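Local coordinates for protein extracellular ligand-binding receptor (Desulfitobacterium hafniense, PDB 4Q6B) that binds leucine between its two lobes and probably delivers it to an ABC transporter for amino-acid uptake, at residues E9-G14 with R46-V51; D110-G115 with R333-G338; Y116-R121 with H307-A312; M145-T150 with G200-K205. All coordinates share one frame; numbering follows the deposited sequence.

Overall arrangement
Interactions 1 and 3 belong to the same lobe of this bilobed binding protein and reach the same five-stranded parallel sheet: 47-54 and 119-121 are its outermost strands, and the two centres lie about 18 Å apart. Interaction 4 sits in the seven-stranded mixed sheet of the other lobe, its centre about 43 Å from that of interaction 1. Interaction 2 touches interaction 3 through the salt bridge of Asp335 with Arg121, and its Asp335 side chain is about 11 Å from the bound leucine. Along the chain interaction 1 closes first; interaction 4 is then nested inside the loop of interaction 3, itself nested inside that of interaction 2, so late chain segments return to the first lobe.

Interaction 1. Residues E9-G14 with R46-V51; sequences EEIFIG and RKLSLV
Ile11 and Ile13 lie beside Leu48 and Leu50 on the close-packed face of two parallel strands whose short axes approach to 4.6 Å. On this face Leu48 CD1 is the main meeting point: the CD1 of Ile13 comes to 3.9 Å from it, while the same methyl also sits against the carbonyl oxygen of Ile11. Farther along, Leu50 CD2 reaches Ile13 CB at 4.1 Å. Ile11 holds its CG1 between the backbone N and the carbonyl carbon (chi1 73°), which turns CG2 back toward the start of the strand, where it meets Arg46 NE at 3.3 Å; that nitrogen is buried there without a polar partner. The other face, with Glu10, Phe12, Lys47, Ser49 and Val51, is looser and partly open to solvent. There Ser49 OG donates to the anti lone pair of Glu10 OE1 at 2.6 Å, and the ring of Phe12 brings CD1 to within 3.8 Å of Val51 CG2. Lys47, fully extended, passes its CD near the same carboxylate oxygen, but its NZ stays beyond salt-bridge range. With Glu10 cut back to an alanine, the Ser49 hydroxyl would probably lose this acceptor and Lys47 its nearby negative charge. Between the faces runs a regular parallel ladder in which Ile11 N donates to Lys47 O and Ser49 N to Ile11 O. The pair forms the two strands of a right-handed beta-alpha-beta unit: helix 26-39 covers Leu48 and Leu50 through Ile37, Leu30 and Val34, and strand 75-79 flanks 10-14 on its other edge.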
# COMPACT_ATOMS: atom_id res chain seq x y z
N GLU A 9 22.38 -17.66 17.32
CA GLU A 9 23.34 -16.96 16.48
C GLU A 9 22.57 -16.47 15.27
O GLU A 9 23.11 -15.74 14.42
CB GLU A 9 24.46 -17.88 16.08
CG GLU A 9 25.24 -18.38 17.28
CD GLU A 9 26.35 -19.32 16.88
OE1 GLU A 9 26.23 -19.93 15.79
OE2 GLU A 9 27.34 -19.44 17.64
N GLU A 10 21.29 -16.86 15.23
CA GLU A 10 20.44 -16.52 14.09
C GLU A 10 19.03 -16.19 14.55
O GLU A 10 18.44 -16.95 15.36
CB GLU A 10 20.41 -17.69 13.12
CG GLU A 10 19.76 -17.35 11.80
CD GLU A 10 20.25 -18.26 10.67
OE1 GLU A 10 20.18 -17.82 9.50
OE2 GLU A 10 20.67 -19.41 10.95
N ILE A 11 18.48 -15.08 14.05
CA ILE A 11 17.05 -14.84 14.26
C ILE A 11 16.26 -14.63 12.99
O ILE A 11 16.80 -14.23 11.97
CB ILE A 11 16.74 -13.70 15.28
CG1 ILE A 11 17.03 -12.33 14.71
CG2 ILE A 11 17.49 -13.93 16.62
CD1 ILE A 11 16.53 -11.24 15.64
N PHE A 12 14.95 -14.89 13.08
CA PHE A 12 14.12 -14.98 11.90
C PHE A 12 12.91 -14.06 11.91
O PHE A 12 12.20 -13.91 12.93
CB PHE A 12 13.64 -16.44 11.81
CG PHE A 12 14.74 -17.44 11.70
CD1 PHE A 12 15.30 -17.71 10.46
CD2 PHE A 12 15.24 -18.09 12.83
CE1 PHE A 12 16.33 -18.62 10.36
CE2 PHE A 12 16.28 -18.99 12.71
CZ PHE A 12 16.81 -19.26 11.47
N ILE A 13 12.66 -13.46 10.75
CA ILE A 13 11.39 -12.76 10.48
C ILE A 13 10.67 -13.55 9.40
O ILE A 13 11.30 -13.89 8.39
CB ILE A 13 11.65 -11.32 10.01
CG1 ILE A 13 12.23 -10.51 11.17
CG2 ILE A 13 10.35 -10.66 9.51
CD1 ILE A 13 12.58 -9.05 10.75
N GLY A 14 9.40 -13.88 9.64
CA GLY A 14 8.56 -14.50 8.59
C GLY A 14 8.06 -13.48 7.56
O GLY A 14 7.83 -12.30 7.86
N ARG A 46 23.17 -11.20 16.45
CA ARG A 46 22.75 -12.40 15.71
C ARG A 46 22.46 -12.09 14.24
O ARG A 46 21.89 -11.03 13.91
CB ARG A 46 21.47 -12.99 16.34
CG ARG A 46 21.74 -13.72 17.60
CD ARG A 46 20.82 -13.30 18.73
NE ARG A 46 19.83 -14.34 18.98
CZ ARG A 46 19.40 -14.69 20.19
NH1 ARG A 46 19.90 -14.11 21.28
NH2 ARG A 46 18.49 -15.64 20.31
N LYS A 47 22.84 -13.00 13.35
CA LYS A 47 22.44 -12.86 11.92
C LYS A 47 20.93 -12.89 11.72
O LYS A 47 20.24 -13.77 12.25
CB LYS A 47 23.08 -13.99 11.11
CG LYS A 47 22.83 -13.86 9.61
CD LYS A 47 23.23 -15.12 8.90
CE LYS A 47 23.21 -14.95 7.39
NZ LYS A 47 23.44 -16.27 6.74
N LEU A 48 20.43 -11.93 10.92
CA LEU A 48 19.02 -11.84 10.56
C LEU A 48 18.74 -12.67 9.30
O LEU A 48 19.50 -12.58 8.34
CB LEU A 48 18.65 -10.38 10.31
CG LEU A 48 17.20 -10.12 9.85
CD1 LEU A 48 16.16 -10.68 10.84
CD2 LEU A 48 17.06 -8.61 9.70
N SER A 49 17.70 -13.50 9.33
CA SER A 49 17.30 -14.27 8.16
C SER A 49 15.81 -14.22 7.93
O SER A 49 15.00 -14.04 8.86
CB SER A 49 17.74 -15.73 8.28
OG SER A 49 19.15 -15.77 8.31
N LEU A 50 15.40 -14.40 6.69
CA LEU A 50 13.97 -14.38 6.44
C LEU A 50 13.47 -15.79 6.23
O LEU A 50 14.19 -16.67 5.75
CB LEU A 50 13.63 -13.56 5.18
CG LEU A 50 14.14 -12.13 5.16
CD1 LEU A 50 13.71 -11.45 3.82
CD2 LEU A 50 13.54 -11.38 6.34
N VAL A 51 12.23 -16.02 6.65
CA VAL A 51 11.52 -17.28 6.31
C VAL A 51 10.39 -16.89 5.39
O VAL A 51 9.39 -16.37 5.83
CB VAL A 51 10.96 -18.00 7.56
CG1 VAL A 51 10.20 -19.31 7.19
CG2 VAL A 51 12.09 -18.33 8.57

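Interaction 2. Residues D110-G115 with R333-G338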
# COMPACT_ATOMS: atom_id res chain seq x y z
N ASP A 110 -10.34 -1.25 7.30
CA ASP A 110 -10.87 -2.22 8.22
C ASP A 110 -9.77 -3.02 8.98
O ASP A 110 -10.04 -3.65 10.02
CB ASP A 110 -11.79 -3.18 7.44
CG ASP A 110 -12.56 -4.09 8.34
OD1 ASP A 110 -13.33 -3.58 9.21
OD2 ASP A 110 -12.39 -5.31 8.21
N LEU A 111 -8.56 -3.03 8.43
CA LEU A 111 -7.47 -3.78 9.04
C LEU A 111 -7.28 -3.33 10.48
O LEU A 111 -6.99 -4.15 11.38
CB LEU A 111 -6.18 -3.64 8.22
CG LEU A 111 -4.98 -4.37 8.82
CD1 LEU A 111 -5.25 -5.86 8.81
CD2 LEU A 111 -3.70 -4.01 8.03
N THR A 112 -7.48 -2.03 10.74
CA THR A 112 -7.16 -1.50 12.08
C THR A 112 -8.42 -1.18 12.86
O THR A 112 -8.39 -0.43 13.85
CB THR A 112 -6.24 -0.26 11.97
OG1 THR A 112 -6.80 0.66 11.04
CG2 THR A 112 -4.88 -0.67 11.44
N ASP A 113 -9.53 -1.80 12.43
CA ASP A 113 -10.83 -1.58 13.04
C ASP A 113 -11.31 -2.82 13.77
O ASP A 113 -12.52 -3.01 13.93
CB ASP A 113 -11.88 -1.22 11.96
CG ASP A 113 -11.77 0.22 11.48
OD1 ASP A 113 -11.00 1.03 12.07
OD2 ASP A 113 -12.48 0.54 10.51
N HIS A 114 -10.40 -3.68 14.23
CA HIS A 114 -10.84 -4.90 14.93
C HIS A 114 -10.27 -5.00 16.36
O HIS A 114 -10.34 -6.06 16.98
CB HIS A 114 -10.35 -6.13 14.16
CG HIS A 114 -11.11 -6.39 12.90
ND1 HIS A 114 -12.30 -7.08 12.88
CD2 HIS A 114 -10.87 -6.03 11.61
CE1 HIS A 114 -12.77 -7.13 11.64
NE2 HIS A 114 -11.92 -6.50 10.85
N GLY A 115 -9.68 -3.89 16.85
CA GLY A 115 -9.11 -3.90 18.19
C GLY A 115 -7.82 -4.70 18.32
O GLY A 115 -7.38 -4.98 19.45
N ARG A 333 -3.71 2.09 17.02
CA ARG A 333 -4.45 1.06 16.31
C ARG A 333 -3.59 0.34 15.30
O ARG A 333 -4.03 -0.64 14.70
CB ARG A 333 -5.68 1.67 15.65
CG ARG A 333 -6.44 2.55 16.61
CD ARG A 333 -7.77 2.94 16.02
NE ARG A 333 -7.66 2.95 14.57
CZ ARG A 333 -8.65 2.62 13.74
NH1 ARG A 333 -9.83 2.26 14.24
NH2 ARG A 333 -8.45 2.65 12.44
N GLY A 334 -2.36 0.82 15.11
CA GLY A 334 -1.48 0.18 14.15
C GLY A 334 -1.44 0.83 12.78
O GLY A 334 -0.65 0.36 11.96
N ASP A 335 -2.22 1.89 12.54
CA ASP A 335 -2.06 2.65 11.29
C ASP A 335 -0.75 3.42 11.28
O ASP A 335 -0.25 3.82 12.35
CB ASP A 335 -3.21 3.64 11.10
CG ASP A 335 -4.50 2.93 10.61
OD1 ASP A 335 -4.38 2.12 9.68
OD2 ASP A 335 -5.57 3.14 11.19
N ASP A 336 -0.20 3.63 10.10
CA ASP A 336 0.97 4.48 9.96
C ASP A 336 0.48 5.87 9.64
O ASP A 336 -0.17 6.11 8.60
CB ASP A 336 1.90 3.94 8.84
CG ASP A 336 3.33 4.45 8.97
OD1 ASP A 336 3.54 5.60 9.46
OD2 ASP A 336 4.27 3.71 8.57
N ILE A 337 0.72 6.81 10.57
CA ILE A 337 0.14 8.11 10.39
C ILE A 337 1.17 9.08 9.83
O ILE A 337 0.89 10.27 9.75
CB ILE A 337 -0.49 8.69 11.69
CG1 ILE A 337 0.55 8.83 12.82
CG2 ILE A 337 -1.64 7.80 12.16
CD1 ILE A 337 0.01 9.53 14.11
N GLY A 338 2.31 8.56 9.39
CA GLY A 338 3.33 9.44 8.82
C GLY A 338 2.85 10.07 7.52
O GLY A 338 1.93 9.52 6.90
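Thr112 and Asp113 face Arg333 and Asp335 in a small polar cluster between two loops. Asp113 OD1 takes the main charge contact, met by Arg333 NH1 at 2.8 Å nearly along its C-O bond, with a weak second bond from NH2 at 3.0 Å. The carboxylate and guanidinium planes are steeply inclined, 63° apart. Thr112 O lies 3.0 Å above the guanidinium plane, over its centre, so this carbonyl lies over a face, where the angles are poor for a bond from either N-H. On the other branch Thr112 OG1 donates to Asp335 OD2 at 2.8 Å, arriving on the syn side but out of the carboxylate plane; the hydroxyl is placed there by a chi1 of 51°, which sets OG1 between its own N and carbonyl carbon. Asp335 OD2 is also met by Arg333 NH2 at 3.2 Å, this time in the guanidinium plane and on a nearly straight bond of 170°. Arg333 was modelled in two conformers, so these details hold for one of them. The second shell steadies both sides: Asp335 OD1 makes a salt bridge with Arg121 of strand 119-121, while Asp331 OD1 accepts from the backbone N of Arg333. Replacing Asp335 by an alanine would probably leave the Thr112 hydroxyl without this acceptor and deprive both Arg333 and Arg121 of a charge partner. With Asp113, Arg333 and Asp335 joined in one salt-bridge network, two carboxylates share one guanidinium; this is consistent with charge pairing that ties the 110-115 loop to the loop leading to strand 341-347.

Interaction 3. Residues Y116-R121 with H307-A312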
# COMPACT_ATOMS: atom_id res chain seq x y z
N TYR A 116 -7.16 -5.04 17.20
CA TYR A 116 -5.92 -5.79 17.33
C TYR A 116 -4.84 -4.89 17.92
O TYR A 116 -4.82 -3.66 17.68
CB TYR A 116 -5.42 -6.17 15.95
CG TYR A 116 -6.30 -7.03 15.08
CD1 TYR A 116 -7.09 -8.03 15.63
CD2 TYR A 116 -6.31 -6.85 13.70
CE1 TYR A 116 -7.90 -8.87 14.77
CE2 TYR A 116 -7.10 -7.63 12.87
CZ TYR A 116 -7.87 -8.65 13.40
OH TYR A 116 -8.62 -9.43 12.50
N ILE A 117 -3.88 -5.52 18.61
CA ILE A 117 -2.78 -4.81 19.25
C ILE A 117 -1.44 -5.10 18.57
O ILE A 117 -0.48 -4.35 18.76
CB ILE A 117 -2.62 -5.31 20.69
CG1 ILE A 117 -3.79 -4.91 21.56
CG2 ILE A 117 -1.38 -4.74 21.33
CD1 ILE A 117 -3.69 -5.61 22.92
N HIS A 118 -1.33 -6.22 17.83
CA HIS A 118 -0.04 -6.65 17.29
C HIS A 118 0.08 -6.43 15.79
O HIS A 118 0.93 -6.99 15.09
CB HIS A 118 0.17 -8.13 17.63
CG HIS A 118 0.21 -8.38 19.10
ND1 HIS A 118 1.34 -8.13 19.86
CD2 HIS A 118 -0.74 -8.82 19.96
CE1 HIS A 118 1.08 -8.41 21.12
NE2 HIS A 118 -0.16 -8.84 21.22
N VAL A 119 -0.85 -5.66 15.27
CA VAL A 119 -1.06 -5.64 13.81
C VAL A 119 -0.82 -4.22 13.29
O VAL A 119 -1.37 -3.25 13.80
CB VAL A 119 -2.51 -6.08 13.50
CG1 VAL A 119 -2.86 -5.92 12.04
CG2 VAL A 119 -2.75 -7.53 13.95
N PHE A 120 0.00 -4.11 12.25
CA PHE A 120 0.49 -2.79 11.77
C PHE A 120 0.52 -2.76 10.26
O PHE A 120 0.50 -3.79 9.64
CB PHE A 120 1.92 -2.55 12.27
CG PHE A 120 2.05 -2.48 13.78
CD1 PHE A 120 2.05 -1.25 14.41
CD2 PHE A 120 2.14 -3.64 14.56
CE1 PHE A 120 2.16 -1.17 15.80
CE2 PHE A 120 2.28 -3.57 15.94
CZ PHE A 120 2.29 -2.32 16.57
N ARG A 121 0.57 -1.57 9.68
CA ARG A 121 1.00 -1.47 8.27
C ARG A 121 1.91 -0.30 8.19
O ARG A 121 1.78 0.60 9.00
CB ARG A 121 -0.19 -1.25 7.35
CG ARG A 121 -1.13 -0.16 7.80
CD ARG A 121 -2.13 0.19 6.67
NE ARG A 121 -3.37 0.64 7.32
CZ ARG A 121 -4.56 0.12 7.07
NH1 ARG A 121 -5.62 0.53 7.77
NH2 ARG A 121 -4.70 -0.82 6.14
N HIS A 307 10.29 -13.06 24.10
CA HIS A 307 8.87 -12.73 24.24
C HIS A 307 8.38 -11.83 23.08
O HIS A 307 8.35 -10.59 23.16
CB HIS A 307 8.59 -12.12 25.63
CG HIS A 307 8.72 -13.14 26.74
ND1 HIS A 307 9.84 -13.25 27.53
CD2 HIS A 307 7.90 -14.15 27.11
CE1 HIS A 307 9.70 -14.26 28.36
NE2 HIS A 307 8.52 -14.82 28.13
N PRO A 308 8.03 -12.46 21.94
CA PRO A 308 7.63 -11.67 20.77
C PRO A 308 6.37 -10.84 21.02
O PRO A 308 6.15 -9.89 20.24
CB PRO A 308 7.32 -12.73 19.71
CG PRO A 308 8.33 -13.85 20.06
CD PRO A 308 8.28 -13.88 21.59
N ALA A 309 5.59 -11.13 22.06
CA ALA A 309 4.40 -10.32 22.29
C ALA A 309 4.75 -8.93 22.83
O ALA A 309 3.88 -8.07 22.95
CB ALA A 309 3.42 -11.03 23.24
N THR A 310 6.02 -8.72 23.20
CA THR A 310 6.48 -7.38 23.63
C THR A 310 6.92 -6.48 22.47
O THR A 310 7.21 -5.32 22.69
CB THR A 310 7.67 -7.48 24.61
OG1 THR A 310 8.81 -8.02 23.91
CG2 THR A 310 7.32 -8.43 25.76
N LEU A 311 6.94 -6.98 21.24
CA LEU A 311 7.51 -6.21 20.14
C LEU A 311 6.58 -5.08 19.66
O LEU A 311 7.05 -3.98 19.36
CB LEU A 311 7.88 -7.11 18.98
CG LEU A 311 8.66 -6.38 17.88
CD1 LEU A 311 10.05 -5.93 18.41
CD2 LEU A 311 8.74 -7.34 16.67
N ALA A 312 5.26 -5.34 19.67
CA ALA A 312 4.27 -4.33 19.22
C ALA A 312 4.42 -3.01 19.97
O ALA A 312 4.43 -1.94 19.35
CB ALA A 312 2.84 -4.88 19.39
O HOH W 1 4.18 -7.95 19.68
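The backbones of His118 and Ala312 come together at a CA-CA distance of 5.3 Å, where the turn entering strand 119-121 meets helix 311-317. Ala312 CB meets three partners: it sits 3.4 Å from Ile117 O and 3.6 Å from His118 ND1, and the rim of the Phe120 ring reaches it with CE2 at 3.7 Å, the methyl lying in the plane of that ring. His118 CG stands anti to its carbonyl carbon (chi1 -62°), which swings the imidazole out toward the helix, with CE1 pointing edge-on at Ala309 O, 3.4 Å away. Strand 119-121 closes one side of the parallel sheet of the first lobe in this type I periplasmic-binding fold, and the helix packs on that margin, its Leu315 and Arg316 also meeting Phe120. One water joins the two sides: it accepts from Ala312 N at 2.8 Å, donates to Pro308 O and bonds to His118 ND1, giving the Ala312 amide a partner. One residue before Pro308, His307 O accepts both the backbone N and the hydroxyl of Thr310. Asp95 OD1 bonds the backbone N of Ile117 and of His118.

Interaction 4. Residues M145-T150 with G200-K205; sequences MVIYYT and GIFIAK
Tyr148 and Thr150 hold the long side chain of Lys205 between them at the C-terminal end of two parallel strands. From CB, which lies 3.8 Å from Thr150 OG1, the chain turns so that CG, also beside that hydroxyl, stands over one face of the Tyr148 ring, 4.1 Å above its plane and offset toward the rim. CD drops closer, 3.5 Å from Tyr148 CE2, aliphatic chain on ring. CE then crosses Thr150 at about a right angle, passing its CA at 3.9 Å; the still shorter approach to OG1 is doubtful. Bends at chi2, chi3 and chi4 return the tip to the strand, where Lys205 NZ makes a weak hydrogen bond to Tyr149 O at 3.4 Å. A chi1 of 178° carries the Tyr148 ring there, CG anti to the backbone N. Toward the strand starts, Met145, a selenomethionine in the crystal, folds its CE over the chain at Gly200, and a CB at that glycine would crowd it. Between them the ladder is regular, Phe202 N donating to Val146 O and Ala204 N to Tyr148 O at 2.7 Å. On one face Ile147 CG2 sits at the edge of the Phe202 ring, and Tyr149 CB meets Ala204 CB. Strands 172-177 and 227-229 flank the pair in the parallel part of the seven-stranded mixed sheet, in the second lobe of a type I periplasmic-binding fold. Helix 153-168 lies over Ile147, Tyr149 and Phe202, Phe162 stacking on Phe202, while Tyr149 makes a cation-pi contact with Arg176 of the calcium site, and Phe177 stacks on Tyr148.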
# COMPACT_ATOMS: atom_id res chain seq x y z
N MSE A 145 -17.38 15.69 -10.03
CA MSE A 145 -16.65 14.49 -10.42
C MSE A 145 -17.57 13.26 -10.44
O MSE A 145 -18.67 13.25 -9.84
CB MSE A 145 -15.45 14.26 -9.49
CG MSE A 145 -14.33 15.31 -9.69
SE MSE A 145 -12.82 14.88 -8.61
CE MSE A 145 -12.25 13.23 -9.54
N VAL A 146 -17.11 12.21 -11.12
CA VAL A 146 -17.83 10.92 -11.17
C VAL A 146 -17.00 9.86 -10.46
O VAL A 146 -15.78 9.90 -10.52
CB VAL A 146 -18.08 10.48 -12.65
CG1 VAL A 146 -18.55 9.01 -12.75
CG2 VAL A 146 -19.16 11.37 -13.31
N ILE A 147 -17.63 8.90 -9.79
CA ILE A 147 -16.87 7.82 -9.14
C ILE A 147 -17.28 6.50 -9.78
O ILE A 147 -18.47 6.15 -9.80
CB ILE A 147 -17.14 7.75 -7.61
CG1 ILE A 147 -16.61 9.01 -6.90
CG2 ILE A 147 -16.44 6.51 -6.97
CD1 ILE A 147 -17.01 9.02 -5.41
N TYR A 148 -16.31 5.76 -10.32
CA TYR A 148 -16.55 4.39 -10.82
C TYR A 148 -16.05 3.48 -9.73
O TYR A 148 -14.89 3.58 -9.34
CB TYR A 148 -15.73 4.14 -12.10
CG TYR A 148 -15.84 2.75 -12.70
CD1 TYR A 148 -17.08 2.11 -12.81
CD2 TYR A 148 -14.72 2.12 -13.22
CE1 TYR A 148 -17.20 0.81 -13.41
CE2 TYR A 148 -14.81 0.87 -13.81
CZ TYR A 148 -16.05 0.21 -13.91
OH TYR A 148 -16.15 -1.04 -14.47
N TYR A 149 -16.89 2.61 -9.19
CA TYR A 149 -16.43 1.85 -8.02
C TYR A 149 -16.79 0.36 -8.10
O TYR A 149 -17.67 -0.01 -8.87
CB TYR A 149 -17.00 2.46 -6.73
CG TYR A 149 -18.48 2.27 -6.58
CD1 TYR A 149 -19.00 1.25 -5.77
CD2 TYR A 149 -19.36 3.10 -7.26
CE1 TYR A 149 -20.35 1.05 -5.68
CE2 TYR A 149 -20.71 2.90 -7.16
CZ TYR A 149 -21.20 1.90 -6.37
OH TYR A 149 -22.56 1.72 -6.27
N THR A 150 -16.10 -0.49 -7.34
CA THR A 150 -16.48 -1.88 -7.22
C THR A 150 -17.51 -2.02 -6.10
O THR A 150 -17.29 -1.54 -4.98
CB THR A 150 -15.28 -2.78 -6.91
OG1 THR A 150 -14.35 -2.71 -8.01
CG2 THR A 150 -15.71 -4.23 -6.71
N GLY A 200 -13.86 15.29 -13.95
CA GLY A 200 -12.89 14.27 -13.59
C GLY A 200 -13.59 13.02 -13.13
O GLY A 200 -14.75 13.07 -12.70
N ILE A 201 -12.88 11.90 -13.20
CA ILE A 201 -13.37 10.61 -12.71
C ILE A 201 -12.40 10.00 -11.71
O ILE A 201 -11.19 9.88 -12.00
CB ILE A 201 -13.57 9.61 -13.87
CG1 ILE A 201 -14.58 10.16 -14.84
CG2 ILE A 201 -14.09 8.27 -13.34
CD1 ILE A 201 -14.62 9.43 -16.23
N PHE A 202 -12.94 9.62 -10.55
CA PHE A 202 -12.17 8.84 -9.58
C PHE A 202 -12.56 7.37 -9.73
O PHE A 202 -13.72 6.99 -9.63
CB PHE A 202 -12.48 9.31 -8.18
CG PHE A 202 -11.71 8.56 -7.14
CD1 PHE A 202 -10.34 8.62 -7.10
CD2 PHE A 202 -12.38 7.73 -6.26
CE1 PHE A 202 -9.62 7.89 -6.16
CE2 PHE A 202 -11.67 7.00 -5.29
CZ PHE A 202 -10.28 7.08 -5.25
N ILE A 203 -11.55 6.54 -9.97
CA ILE A 203 -11.75 5.12 -10.14
C ILE A 203 -11.40 4.41 -8.83
O ILE A 203 -10.24 4.31 -8.46
CB ILE A 203 -10.84 4.61 -11.26
CG1 ILE A 203 -11.09 5.40 -12.55
CG2 ILE A 203 -11.02 3.12 -11.48
CD1 ILE A 203 -10.01 5.27 -13.60
N ALA A 204 -12.42 3.88 -8.18
CA ALA A 204 -12.29 3.20 -6.91
C ALA A 204 -12.41 1.71 -7.17
O ALA A 204 -13.09 0.98 -6.48
CB ALA A 204 -13.36 3.67 -5.94
N LYS A 205 -11.80 1.31 -8.26
CA LYS A 205 -11.68 -0.06 -8.65
C LYS A 205 -10.19 -0.32 -8.74
O LYS A 205 -9.43 0.53 -9.16
CB LYS A 205 -12.29 -0.27 -10.04
CG LYS A 205 -13.77 -0.52 -10.07
CD LYS A 205 -14.14 -1.44 -11.24
CE LYS A 205 -15.12 -2.52 -10.80
NZ LYS A 205 -16.53 -2.24 -11.19